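Local coordinates for alcohol dehydrogenase, zinc-containing (Streptococcus pneumoniae serotype 2, PDB 5YLN), which probably catalyses the NAD+-dependent oxidation of alcohols as a zinc-containing dehydrogenase, at residues R240-A245 with Q259-V264; K198-D203 with K231-L236; A253-C258 with K276-D281; Y160-L165 with A269-H274; K102-H107 with L296-T301. All blocks are in the same frame, centred on the assembly; numbering follows the deposited sequence.

Contact 1: R240-A245 with Q259-V264; sequences RGVDVA and QKIIGV
Val-242 and Gly-241 face Ile-261, Ile-262 and Gly-263 where strand 242-247 of the Rossmann-type sheet runs beside the chain that leaves helix 252-261. Two backbone hydrogen bonds join them. Val-242 N donates to Ile-261 O at 2.9 Å. Gly-263 N donates to Val-242 O at 2.8 Å. Together they form a short parallel bridge between Val-242 and Ile-262.

The tight part lies at the glycines, where the two backbones touch directly with no side chain between them. Gly-241 CA lies 3.2 Å from Ile-261 O, and Arg-240 O lies 3.1 Å from Gly-263 CA. Gly-241 also has a positive phi of 83°, which suits glycine. Ile-262 belongs to this tight part. Its CG1 is anti to the backbone N (chi1 -165°), which returns CD1 toward the strand, 3.3 Å from Val-242 O.

Side chain to side chain the spacing is ordinary. Val-242 CG2 meets Ile-261 CD1 at 3.8 Å, the two side chains crossing at a slant. Ala-245 CB touches the CD1 methyls of Ile-261 and Ile-262, each at 4.2 Å. Ile-233 of helix 226-236 and Ala-176 of strand 174-178 add to this apolar side.

Arg-240 marks the looser, partly exposed end. Its guanidinium leads away to a salt bridge with Glu-109 and a cation-pi contact with Tyr-98, both of the second subunit.

Backbone polar groups thus do the joining in a buried place. The two bonds satisfy the N-H and the carbonyl of Val-242, while the methyl groups around them keep the bridge in apolar surroundings.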
# COMPACT_ATOMS: atom_id res chain seq x y z
N ARG A 240 7.06 15.86 11.02
CA ARG A 240 6.55 15.23 9.81
C ARG A 240 6.15 13.77 9.99
O ARG A 240 5.38 13.26 9.17
CB ARG A 240 7.58 15.34 8.69
CG ARG A 240 7.91 16.78 8.35
CD ARG A 240 8.30 16.97 6.89
NE ARG A 240 8.29 18.38 6.52
CZ ARG A 240 9.30 19.21 6.75
NH1 ARG A 240 10.42 18.77 7.33
NH2 ARG A 240 9.21 20.49 6.40
N GLY A 241 6.61 13.10 11.04
CA GLY A 241 6.36 11.67 11.17
C GLY A 241 7.38 10.87 10.37
O GLY A 241 8.26 11.41 9.70
N VAL A 242 7.27 9.54 10.46
CA VAL A 242 8.28 8.67 9.87
C VAL A 242 7.93 8.35 8.43
O VAL A 242 6.76 8.37 8.02
CB VAL A 242 8.45 7.39 10.72
CG1 VAL A 242 9.00 7.77 12.07
CG2 VAL A 242 7.13 6.61 10.87
N ASP A 243 8.97 8.05 7.63
CA ASP A 243 8.76 7.58 6.27
C ASP A 243 8.36 6.12 6.22
O ASP A 243 7.70 5.70 5.26
CB ASP A 243 10.03 7.81 5.44
CG ASP A 243 10.47 9.28 5.45
OD1 ASP A 243 9.60 10.15 5.19
OD2 ASP A 243 11.65 9.57 5.77
N VAL A 244 8.73 5.32 7.22
CA VAL A 244 8.41 3.90 7.26
C VAL A 244 8.04 3.53 8.69
O VAL A 244 8.75 3.88 9.64
CB VAL A 244 9.57 3.00 6.79
CG1 VAL A 244 9.08 1.57 6.59
CG2 VAL A 244 10.26 3.57 5.51
N ALA A 245 6.92 2.82 8.84
CA ALA A 245 6.54 2.22 10.12
C ALA A 245 6.39 0.72 9.88
O ALA A 245 5.50 0.29 9.13
CB ALA A 245 5.24 2.83 10.68
N GLN A 259 -0.35 3.90 12.27
CA GLN A 259 -1.07 4.82 11.40
C GLN A 259 -1.10 6.22 11.98
O GLN A 259 -1.35 7.18 11.25
CB GLN A 259 -2.48 4.29 11.09
CG GLN A 259 -3.48 4.37 12.19
CD GLN A 259 -4.86 3.87 11.75
OE1 GLN A 259 -5.16 3.80 10.56
NE2 GLN A 259 -5.70 3.53 12.73
N LYS A 260 -0.78 6.37 13.27
CA LYS A 260 -0.69 7.69 13.88
C LYS A 260 0.67 8.38 13.68
O LYS A 260 0.75 9.60 13.86
CB LYS A 260 -1.01 7.57 15.37
CG LYS A 260 -2.48 7.22 15.61
CD LYS A 260 -2.92 7.65 16.99
CE LYS A 260 -4.45 7.79 17.09
NZ LYS A 260 -5.15 6.76 16.28
N ILE A 261 1.72 7.65 13.32
CA ILE A 261 3.05 8.24 13.25
C ILE A 261 3.58 8.34 11.84
O ILE A 261 4.63 8.96 11.63
CB ILE A 261 4.06 7.48 14.13
CG1 ILE A 261 4.20 6.01 13.68
CG2 ILE A 261 3.65 7.58 15.59
CD1 ILE A 261 5.53 5.30 14.10
N ILE A 262 2.89 7.75 10.86
CA ILE A 262 3.38 7.73 9.51
C ILE A 262 3.21 9.12 8.90
O ILE A 262 2.21 9.80 9.13
CB ILE A 262 2.65 6.64 8.71
CG1 ILE A 262 3.39 6.35 7.41
CG2 ILE A 262 1.18 7.00 8.48
CD1 ILE A 262 4.76 5.75 7.64
N GLY A 263 4.22 9.57 8.16
CA GLY A 263 4.18 10.88 7.55
C GLY A 263 3.66 10.84 6.13
O GLY A 263 3.42 9.77 5.58
N VAL A 264 3.50 12.04 5.55
CA VAL A 264 3.17 12.15 4.13
C VAL A 264 4.14 11.31 3.32
O VAL A 264 5.36 11.38 3.52
CB VAL A 264 3.21 13.62 3.67
CG1 VAL A 264 3.13 13.67 2.15
CG2 VAL A 264 2.07 14.42 4.28

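Contact 2: K198-D203 with K231-L236; sequences KLIMVD and KEIYDL
Val-202 and Ile-233 meet by their branch ends where helix 226-236 lies on strand 198-203 of the Rossmann-type sheet. This helix is the crossover between parallel strands 219-222 and 242-247, and it packs across strand 198-203 on the way. Val-202 CG2 and Ile-233 CD1 are 3.7 Å apart, and the two side chains run at a slant to each other. Ile-233 CB does not point straight at the strand. CG1 lies anti to the carbonyl carbon (chi1 -71°) and the chain is extended beyond it, which carries CD1 across.

Ile-200 stands two residues back along the strand, on the same face. Its CD1 meets Leu-236 CD1 at 4.1 Å, the two side chains passing in opposite directions. Its other branch, CG2, is looser against Ile-233 CG1.

Lys-198 closes the row at the partly exposed end. Its CE comes to 3.1 Å from Leu-236 O.

The axes are nearly antiparallel, at 176° and 11.0 Å. Lys-198, Ile-200 and Val-202 share a strand face and meet Ile-233 and Leu-236, about one helical turn apart. The methyl contacts imply that hydrophobic burial holds helix to sheet, while the lysine methylenes cover the edge beside a helix-end carbonyl.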
# COMPACT_ATOMS: atom_id res chain seq x y z
N LYS A 198 17.29 7.50 10.74
CA LYS A 198 16.71 7.22 12.05
C LYS A 198 16.07 5.84 12.03
O LYS A 198 15.28 5.52 11.13
CB LYS A 198 15.68 8.28 12.45
CG LYS A 198 16.29 9.61 12.81
CD LYS A 198 15.28 10.55 13.42
CE LYS A 198 15.99 11.76 14.01
NZ LYS A 198 16.70 12.57 12.98
N LEU A 199 16.43 5.04 13.02
CA LEU A 199 15.87 3.72 13.26
C LEU A 199 15.35 3.76 14.68
O LEU A 199 16.11 3.58 15.64
CB LEU A 199 16.90 2.63 13.08
CG LEU A 199 17.04 2.02 11.70
CD1 LEU A 199 18.29 1.14 11.68
CD2 LEU A 199 15.82 1.21 11.40
N ILE A 200 14.05 4.00 14.81
CA ILE A 200 13.42 4.22 16.10
C ILE A 200 12.73 2.91 16.51
O ILE A 200 11.79 2.47 15.84
CB ILE A 200 12.43 5.38 16.02
CG1 ILE A 200 13.14 6.60 15.40
CG2 ILE A 200 11.84 5.68 17.39
CD1 ILE A 200 12.22 7.67 14.84
N MET A 201 13.22 2.27 17.56
CA MET A 201 12.54 1.08 18.07
C MET A 201 11.50 1.50 19.09
O MET A 201 11.80 2.28 20.01
CB MET A 201 13.53 0.08 18.69
CG MET A 201 12.90 -1.30 18.99
SD MET A 201 12.70 -2.36 17.52
CE MET A 201 14.06 -1.76 16.58
N VAL A 202 10.28 0.99 18.93
CA VAL A 202 9.16 1.28 19.82
C VAL A 202 8.70 -0.04 20.43
O VAL A 202 8.47 -1.01 19.69
CB VAL A 202 8.01 1.98 19.08
CG1 VAL A 202 6.85 2.32 20.04
CG2 VAL A 202 8.53 3.22 18.41
N ASP A 203 8.59 -0.07 21.76
CA ASP A 203 8.17 -1.26 22.50
C ASP A 203 7.79 -0.83 23.93
O ASP A 203 8.06 0.30 24.35
CB ASP A 203 9.27 -2.33 22.48
CG ASP A 203 8.75 -3.72 22.81
OD1 ASP A 203 8.24 -3.91 23.93
OD2 ASP A 203 8.86 -4.62 21.95
N LYS A 231 4.06 11.82 20.39
CA LYS A 231 4.72 13.12 20.46
C LYS A 231 6.22 12.99 20.21
O LYS A 231 6.79 13.68 19.37
CB LYS A 231 4.50 13.77 21.82
CG LYS A 231 3.16 14.46 21.99
CD LYS A 231 3.23 15.45 23.16
CE LYS A 231 2.00 15.38 24.05
NZ LYS A 231 0.75 15.59 23.28
N GLU A 232 6.86 12.08 20.94
CA GLU A 232 8.30 11.92 20.86
C GLU A 232 8.74 11.55 19.45
O GLU A 232 9.77 12.02 18.96
CB GLU A 232 8.76 10.87 21.87
CG GLU A 232 10.24 10.58 21.83
CD GLU A 232 10.71 9.80 23.04
OE1 GLU A 232 9.87 9.53 23.94
OE2 GLU A 232 11.92 9.47 23.08
N ILE A 233 7.96 10.71 18.78
CA ILE A 233 8.34 10.32 17.43
C ILE A 233 8.17 11.49 16.47
O ILE A 233 8.99 11.70 15.56
CB ILE A 233 7.56 9.07 16.99
CG1 ILE A 233 8.08 7.86 17.78
CG2 ILE A 233 7.69 8.84 15.48
CD1 ILE A 233 7.19 6.63 17.68
N TYR A 234 7.13 12.31 16.66
CA TYR A 234 6.98 13.50 15.83
C TYR A 234 8.07 14.53 16.13
O TYR A 234 8.48 15.27 15.24
CB TYR A 234 5.58 14.11 15.99
CG TYR A 234 4.59 13.50 15.02
CD1 TYR A 234 4.65 13.81 13.67
CD2 TYR A 234 3.62 12.60 15.45
CE1 TYR A 234 3.77 13.25 12.77
CE2 TYR A 234 2.72 12.03 14.55
CZ TYR A 234 2.81 12.35 13.21
OH TYR A 234 1.94 11.81 12.29
N ASP A 235 8.56 14.56 17.37
CA ASP A 235 9.66 15.44 17.70
C ASP A 235 10.96 15.01 17.01
O ASP A 235 11.77 15.86 16.63
CB ASP A 235 9.84 15.51 19.22
CG ASP A 235 8.76 16.36 19.88
OD1 ASP A 235 8.02 17.07 19.15
OD2 ASP A 235 8.67 16.33 21.13
N LEU A 236 11.16 13.70 16.82
CA LEU A 236 12.38 13.22 16.17
C LEU A 236 12.35 13.45 14.67
O LEU A 236 13.41 13.47 14.03
CB LEU A 236 12.59 11.74 16.45
CG LEU A 236 12.91 11.40 17.91
CD1 LEU A 236 12.76 9.90 18.19
CD2 LEU A 236 14.32 11.89 18.28

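Contact 3: A253-C258 with K276-D281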
# COMPACT_ATOMS: atom_id res chain seq x y z
N ALA A 253 -3.61 -2.63 18.35
CA ALA A 253 -2.99 -1.46 18.96
C ALA A 253 -1.74 -1.04 18.21
O ALA A 253 -1.53 0.15 17.95
CB ALA A 253 -2.67 -1.72 20.44
N THR A 254 -0.91 -2.01 17.82
CA THR A 254 0.30 -1.65 17.10
C THR A 254 -0.02 -1.14 15.70
O THR A 254 0.59 -0.18 15.23
CB THR A 254 1.28 -2.83 17.07
OG1 THR A 254 0.63 -4.01 16.56
CG2 THR A 254 1.80 -3.13 18.49
N PHE A 255 -0.99 -1.76 15.02
CA PHE A 255 -1.40 -1.19 13.74
C PHE A 255 -1.89 0.23 13.93
O PHE A 255 -1.60 1.11 13.12
CB PHE A 255 -2.49 -2.03 13.07
CG PHE A 255 -2.98 -1.41 11.77
CD1 PHE A 255 -2.29 -1.62 10.57
CD2 PHE A 255 -4.10 -0.59 11.75
CE1 PHE A 255 -2.71 -1.05 9.39
CE2 PHE A 255 -4.54 -0.01 10.56
CZ PHE A 255 -3.84 -0.24 9.38
N ASP A 256 -2.63 0.47 15.02
CA ASP A 256 -3.15 1.81 15.25
C ASP A 256 -2.03 2.81 15.51
O ASP A 256 -2.08 3.94 15.02
CB ASP A 256 -4.13 1.78 16.43
CG ASP A 256 -4.73 3.14 16.68
OD1 ASP A 256 -5.36 3.69 15.75
OD2 ASP A 256 -4.56 3.66 17.81
N PHE A 257 -1.03 2.41 16.30
CA PHE A 257 0.13 3.26 16.55
C PHE A 257 0.82 3.64 15.23
O PHE A 257 1.12 4.82 14.99
CB PHE A 257 1.11 2.53 17.47
CG PHE A 257 2.18 3.40 18.04
CD1 PHE A 257 1.98 4.10 19.23
CD2 PHE A 257 3.41 3.50 17.43
CE1 PHE A 257 2.98 4.90 19.76
CE2 PHE A 257 4.42 4.28 17.95
CZ PHE A 257 4.21 4.99 19.11
N CYS A 258 1.05 2.65 14.37
CA CYS A 258 1.71 2.89 13.09
C CYS A 258 0.98 3.94 12.27
O CYS A 258 1.62 4.79 11.64
CB CYS A 258 1.80 1.59 12.30
SG CYS A 258 3.13 0.52 12.85
N LYS A 276 -7.37 -10.43 14.21
CA LYS A 276 -8.57 -9.61 14.12
C LYS A 276 -8.40 -8.59 13.01
O LYS A 276 -7.28 -8.19 12.70
CB LYS A 276 -8.85 -8.87 15.43
CG LYS A 276 -9.42 -9.72 16.55
CD LYS A 276 -10.26 -8.87 17.51
CE LYS A 276 -9.48 -7.71 18.10
NZ LYS A 276 -8.25 -8.16 18.83
N PRO A 277 -9.50 -8.14 12.41
CA PRO A 277 -9.41 -6.99 11.51
C PRO A 277 -9.11 -5.74 12.33
O PRO A 277 -9.23 -5.72 13.55
CB PRO A 277 -10.80 -6.92 10.86
CG PRO A 277 -11.71 -7.55 11.86
CD PRO A 277 -10.89 -8.63 12.56
N VAL A 278 -8.67 -4.70 11.63
CA VAL A 278 -8.26 -3.48 12.31
C VAL A 278 -9.06 -2.31 11.76
O VAL A 278 -9.63 -2.38 10.66
CB VAL A 278 -6.75 -3.24 12.18
CG1 VAL A 278 -5.96 -4.36 12.90
CG2 VAL A 278 -6.35 -3.12 10.70
N GLU A 279 -9.12 -1.24 12.55
CA GLU A 279 -9.78 -0.01 12.12
C GLU A 279 -8.76 0.88 11.41
O GLU A 279 -7.81 1.38 12.02
CB GLU A 279 -10.41 0.73 13.30
CG GLU A 279 -11.11 2.02 12.86
CD GLU A 279 -12.31 2.39 13.73
OE1 GLU A 279 -12.36 3.53 14.22
OE2 GLU A 279 -13.19 1.52 13.92
N PHE A 280 -8.97 1.07 10.11
CA PHE A 280 -8.13 1.89 9.26
C PHE A 280 -8.75 3.29 9.16
O PHE A 280 -9.87 3.42 8.67
CB PHE A 280 -8.00 1.21 7.90
CG PHE A 280 -7.11 1.90 6.96
CD1 PHE A 280 -5.91 2.45 7.39
CD2 PHE A 280 -7.43 1.98 5.61
CE1 PHE A 280 -5.07 3.09 6.51
CE2 PHE A 280 -6.59 2.62 4.72
CZ PHE A 280 -5.41 3.17 5.18
N ASP A 281 -8.01 4.31 9.60
CA ASP A 281 -8.54 5.68 9.74
C ASP A 281 -8.53 6.43 8.41
O ASP A 281 -7.98 7.53 8.29
CB ASP A 281 -7.74 6.45 10.78
CG ASP A 281 -7.99 5.98 12.18
OD1 ASP A 281 -9.02 5.30 12.40
OD2 ASP A 281 -7.17 6.30 13.07
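Phe-255 is the main residue that helix 252-261 of the Rossmann-type domain turns toward strand 278-280, which lies at the dimer interface. Its CG lies anti to the backbone N (chi1 177°), which sends the ring out from the helix to the strand. Val-278 CG2 sits over one ring face as a CH-pi contact, 3.7 Å from the Phe-255 ring centroid and 20° off the normal. The methyl is shifted toward the rim, with Phe-255 CD2 at 3.5 Å. Two further groups meet the ring at its edge. Glu-279 O lies 3.8 Å from Phe-255 CE2, and Phe-280 CD1 lies 3.9 Å from Phe-255 CZ.

Asp-256 follows, partly exposed. Its OD1 is 4.2 Å from Asp-281 OD2, with the carboxylate planes almost perpendicular. These like charges are probably eased by Lys-260, which forms a salt bridge with Asp-256 and a long, weak ion pair with Asp-281. Gln-259 also donates to Asp-256 OD1.

The short helix and strand segments run nearly parallel, 15° apart, with their axes 8.4 Å from each other. On another side of the helix, Phe-257 packs on helix 226-236. The strand pairs antiparallel with a strand of the second subunit, so the sheet continues across the dimer interface, and Leu-282 of that subunit also packs on Phe-255.

Contact 4: Y160-L165 with A269-H274; sequences YEIGVL and ANCGVH
Ile-162 and Gly-163 of helix 157-165 pack on the C-terminal end of strand 266-270, in the parallel sheet of the Rossmann-type, probably coenzyme-binding, domain. Ile-162 CG2 makes the nearest direct contact, 3.2 Å from Asn-270 O. CG1 lies anti to the carbonyl carbon (chi1 -49°), which turns the longer branch away and leaves CG2 facing the strand end. CG2 of Ile-162 also lies 3.8 Å from Cys-271 CA.

Gly-163 lets the chain after the strand come close: its CA is 3.8 Å from Cys-271 SG. Ala-269 CB faces the helix carbonyls and lies 3.6 Å from Ile-162 O.

Further out, a wider pi-type turn shapes the helix. Tyr-160 O accepts from both Val-164 N and Leu-165 N. On the strand side, the Asn-270 amide gives ND2 to Gly-272 O at 2.9 Å, in the carbonyl plane and on a lone pair, which ties the turn after the strand. Ala-269 is bonded through its backbone to strand 242-247. The side chain of Cys-271 lies about 11 Å from that of the zinc ligand Cys-42.

One water bridges the two segments, donating to Ile-162 O at 2.8 Å and to Asn-270 O at 2.9 Å.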
# COMPACT_ATOMS: atom_id res chain seq x y z
N TYR A 160 13.25 -8.56 5.92
CA TYR A 160 13.80 -7.84 4.77
C TYR A 160 12.74 -7.61 3.70
O TYR A 160 12.46 -6.47 3.33
CB TYR A 160 15.01 -8.58 4.19
CG TYR A 160 15.76 -7.84 3.08
CD1 TYR A 160 16.24 -6.54 3.26
CD2 TYR A 160 16.00 -8.46 1.85
CE1 TYR A 160 16.92 -5.87 2.24
CE2 TYR A 160 16.68 -7.80 0.83
CZ TYR A 160 17.14 -6.51 1.03
OH TYR A 160 17.81 -5.87 0.02
N GLU A 161 12.11 -8.69 3.21
CA GLU A 161 11.14 -8.57 2.12
C GLU A 161 9.87 -7.85 2.58
O GLU A 161 9.37 -6.96 1.89
CB GLU A 161 10.79 -9.95 1.56
CG GLU A 161 11.97 -10.66 0.92
CD GLU A 161 11.70 -12.13 0.57
OE1 GLU A 161 10.52 -12.55 0.54
OE2 GLU A 161 12.68 -12.85 0.31
N ILE A 162 9.35 -8.22 3.76
CA ILE A 162 8.04 -7.74 4.18
C ILE A 162 8.12 -6.46 5.02
O ILE A 162 7.20 -5.64 4.97
CB ILE A 162 7.28 -8.84 4.94
CG1 ILE A 162 7.32 -10.16 4.15
CG2 ILE A 162 5.86 -8.38 5.28
CD1 ILE A 162 6.88 -10.03 2.67
N GLY A 163 9.19 -6.25 5.77
CA GLY A 163 9.34 -5.02 6.52
C GLY A 163 10.16 -3.92 5.86
O GLY A 163 9.87 -2.74 5.99
N VAL A 164 11.24 -4.30 5.15
CA VAL A 164 12.23 -3.34 4.68
C VAL A 164 11.99 -2.95 3.22
O VAL A 164 11.90 -1.77 2.86
CB VAL A 164 13.67 -3.85 4.90
CG1 VAL A 164 14.72 -2.93 4.20
CG2 VAL A 164 13.94 -3.94 6.40
N LEU A 165 11.81 -3.96 2.36
CA LEU A 165 11.59 -3.71 0.93
C LEU A 165 10.18 -3.16 0.66
O LEU A 165 10.01 -2.18 -0.08
CB LEU A 165 11.85 -4.99 0.12
CG LEU A 165 13.35 -5.36 0.04
CD1 LEU A 165 13.58 -6.67 -0.72
CD2 LEU A 165 14.12 -4.22 -0.62
N ALA A 269 4.34 -0.85 6.79
CA ALA A 269 4.62 -2.21 6.32
C ALA A 269 4.25 -3.18 7.43
O ALA A 269 4.97 -3.29 8.42
CB ALA A 269 6.09 -2.38 5.92
N ASN A 270 3.14 -3.88 7.25
CA ASN A 270 2.72 -4.91 8.18
C ASN A 270 3.52 -6.19 7.94
O ASN A 270 3.58 -6.67 6.81
CB ASN A 270 1.22 -5.20 8.04
CG ASN A 270 0.76 -6.31 8.98
OD1 ASN A 270 0.44 -6.05 10.14
ND2 ASN A 270 0.75 -7.55 8.50
N CYS A 271 4.10 -6.75 9.00
CA CYS A 271 4.76 -8.06 8.92
C CYS A 271 3.97 -9.17 9.58
O CYS A 271 3.93 -10.28 9.06
CB CYS A 271 6.13 -8.03 9.59
SG CYS A 271 7.12 -6.64 9.14
N GLY A 272 3.36 -8.90 10.73
CA GLY A 272 2.82 -9.97 11.54
C GLY A 272 1.49 -10.49 11.04
O GLY A 272 0.77 -9.86 10.27
N VAL A 273 1.19 -11.71 11.51
CA VAL A 273 -0.16 -12.23 11.44
C VAL A 273 -1.08 -11.41 12.33
O VAL A 273 -0.73 -11.05 13.47
CB VAL A 273 -0.16 -13.70 11.89
CG1 VAL A 273 -1.49 -14.34 11.58
CG2 VAL A 273 1.00 -14.44 11.24
N HIS A 274 -2.26 -11.08 11.82
CA HIS A 274 -3.30 -10.45 12.62
C HIS A 274 -4.44 -11.45 12.77
O HIS A 274 -4.80 -12.14 11.81
CB HIS A 274 -3.80 -9.15 11.98
CG HIS A 274 -2.83 -8.01 12.10
ND1 HIS A 274 -3.04 -6.95 12.95
CD2 HIS A 274 -1.65 -7.77 11.47
CE1 HIS A 274 -2.03 -6.10 12.84
NE2 HIS A 274 -1.17 -6.58 11.95
O HOH W 1 4.44 -5.38 4.34

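Contact 5: K102-H107 with L296-T301; sequences KGIYAH and LVSTNT
The backbones of 103-106 and 296-300 run in roughly opposite directions, 147° apart, and come nearest at Ala-106 and Ser-298, with CA atoms 4.5 Å from each other. The first segment belongs to the lobe around the four-cysteine zinc site of zinc-containing alcohol dehydrogenases. The second is a loop after the last strand of the Rossmann-type sheet. An inverse gamma turn at Ile-104 leads into a short 3-10 turn at 105-106.

Ala-106 and Ser-298 are packed closely. Ala-106 CB points at the other loop and lies 3.2 Å from Val-297 O and 3.3 Å from Leu-296 O. Leu-296 adds apolar contact, with CG 3.7 Å from Ala-106 CB.

Tyr-105 lies alongside. Its CG is anti to the carbonyl carbon (chi1 -56°), which lays the ring along the 298-300 loop. Ser-298 O meets the ring at its edge, in plane. Tyr-105 CE2 reaches Asn-300 CB at 3.9 Å. The Tyr-105 side chain also packs on Cys-100, a ligand of the zinc, so the zinc lobe and the loop share this side chain.

Outside, Glu-161 accepts from the backbone N of Ser-298 and of Thr-299, which holds the loop on helix 157-165. His-107 NE2 and Leu-296 N both bond to Asn-289 of the second subunit.

The one hydrogen bond between the segments is nearly straight: Ala-106 N donates to Ser-298 OG at 2.9 Å and 169°.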
# COMPACT_ATOMS: atom_id res chain seq x y z
N LYS A 102 6.34 -15.06 -11.12
CA LYS A 102 6.49 -13.70 -10.64
C LYS A 102 7.48 -13.58 -9.49
O LYS A 102 7.74 -12.46 -9.04
CB LYS A 102 5.13 -13.14 -10.20
CG LYS A 102 4.10 -13.00 -11.32
CD LYS A 102 2.75 -12.53 -10.77
CE LYS A 102 1.75 -12.28 -11.89
NZ LYS A 102 2.10 -11.08 -12.71
N GLY A 103 8.06 -14.68 -9.01
CA GLY A 103 8.87 -14.62 -7.81
C GLY A 103 8.09 -14.55 -6.51
O GLY A 103 8.70 -14.37 -5.44
N ILE A 104 6.77 -14.73 -6.56
CA ILE A 104 5.92 -14.67 -5.37
C ILE A 104 5.75 -16.08 -4.83
O ILE A 104 4.66 -16.66 -4.89
CB ILE A 104 4.57 -14.00 -5.71
CG1 ILE A 104 4.82 -12.66 -6.43
CG2 ILE A 104 3.73 -13.77 -4.46
CD1 ILE A 104 3.56 -12.02 -6.91
N TYR A 105 6.84 -16.66 -4.31
CA TYR A 105 6.80 -18.06 -3.91
C TYR A 105 5.84 -18.29 -2.75
O TYR A 105 5.37 -19.41 -2.57
CB TYR A 105 8.21 -18.55 -3.53
CG TYR A 105 9.24 -18.35 -4.64
CD1 TYR A 105 8.89 -18.52 -5.98
CD2 TYR A 105 10.54 -17.98 -4.34
CE1 TYR A 105 9.82 -18.33 -6.99
CE2 TYR A 105 11.48 -17.77 -5.35
CZ TYR A 105 11.12 -17.95 -6.68
OH TYR A 105 12.04 -17.76 -7.70
N ALA A 106 5.53 -17.23 -1.99
CA ALA A 106 4.52 -17.28 -0.94
C ALA A 106 3.17 -17.77 -1.45
O ALA A 106 2.35 -18.25 -0.65
CB ALA A 106 4.39 -15.89 -0.30
N HIS A 107 2.90 -17.66 -2.76
CA HIS A 107 1.59 -18.06 -3.26
C HIS A 107 1.70 -19.06 -4.39
O HIS A 107 0.82 -19.12 -5.25
CB HIS A 107 0.79 -16.83 -3.64
CG HIS A 107 0.45 -15.99 -2.45
ND1 HIS A 107 -0.59 -16.31 -1.60
CD2 HIS A 107 1.07 -14.92 -1.91
CE1 HIS A 107 -0.63 -15.44 -0.61
NE2 HIS A 107 0.36 -14.58 -0.78
N LEU A 296 3.12 -12.26 3.04
CA LEU A 296 3.81 -13.46 3.50
C LEU A 296 5.16 -13.51 2.79
O LEU A 296 5.23 -13.33 1.57
CB LEU A 296 2.99 -14.70 3.15
CG LEU A 296 3.61 -16.08 3.32
CD1 LEU A 296 4.03 -16.25 4.74
CD2 LEU A 296 2.59 -17.14 2.94
N VAL A 297 6.22 -13.78 3.55
CA VAL A 297 7.55 -13.85 2.97
C VAL A 297 7.54 -14.82 1.79
O VAL A 297 6.82 -15.82 1.79
CB VAL A 297 8.59 -14.27 4.02
CG1 VAL A 297 8.44 -15.77 4.38
CG2 VAL A 297 10.01 -13.99 3.53
N SER A 298 8.34 -14.51 0.76
CA SER A 298 8.54 -15.44 -0.35
C SER A 298 9.88 -16.17 -0.30
O SER A 298 9.96 -17.33 -0.71
CB SER A 298 8.43 -14.71 -1.70
OG SER A 298 7.10 -14.74 -2.15
N THR A 299 10.91 -15.50 0.23
CA THR A 299 12.32 -15.91 0.26
C THR A 299 12.98 -15.84 -1.12
O THR A 299 14.07 -16.41 -1.31
CB THR A 299 12.55 -17.29 0.91
OG1 THR A 299 12.11 -18.35 0.06
CG2 THR A 299 11.80 -17.39 2.22
N ASN A 300 12.42 -15.09 -2.07
CA ASN A 300 13.13 -14.85 -3.31
C ASN A 300 14.44 -14.08 -3.10
O ASN A 300 15.35 -14.16 -3.94
CB ASN A 300 12.23 -14.12 -4.31
CG ASN A 300 11.70 -12.82 -3.76
OD1 ASN A 300 11.17 -12.75 -2.66
ND2 ASN A 300 11.85 -11.76 -4.54
N THR A 301 14.58 -13.35 -1.99
CA THR A 301 15.80 -12.59 -1.73
C THR A 301 16.90 -13.40 -1.05
O THR A 301 18.02 -12.89 -0.92
CB THR A 301 15.53 -11.34 -0.86
OG1 THR A 301 15.07 -11.75 0.44
CG2 THR A 301 14.48 -10.43 -1.52

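Contacts 1, 2 and 4 are buried and reach the same parallel sheet; contacts 3 and 5 are partly buried. Contacts 1 and 3 share helix 252-261, and Gln-259 joins them through bonds to Glu-279 and Asp-281. Contacts 1 and 2 meet at Tyr-234, whose OH bonds to Lys-260 O. Contact 4 joins contact 1 through neighbouring strands and contact 5 through Glu-161. The chemistry follows the place. Contact 2 is methyl packing, contact 1 adds a backbone bridge, and contact 4 adds a bridging water. Contact 3 sets an aromatic ring at the dimer sheet, and contact 5 joins two loops by a serine hydroxyl.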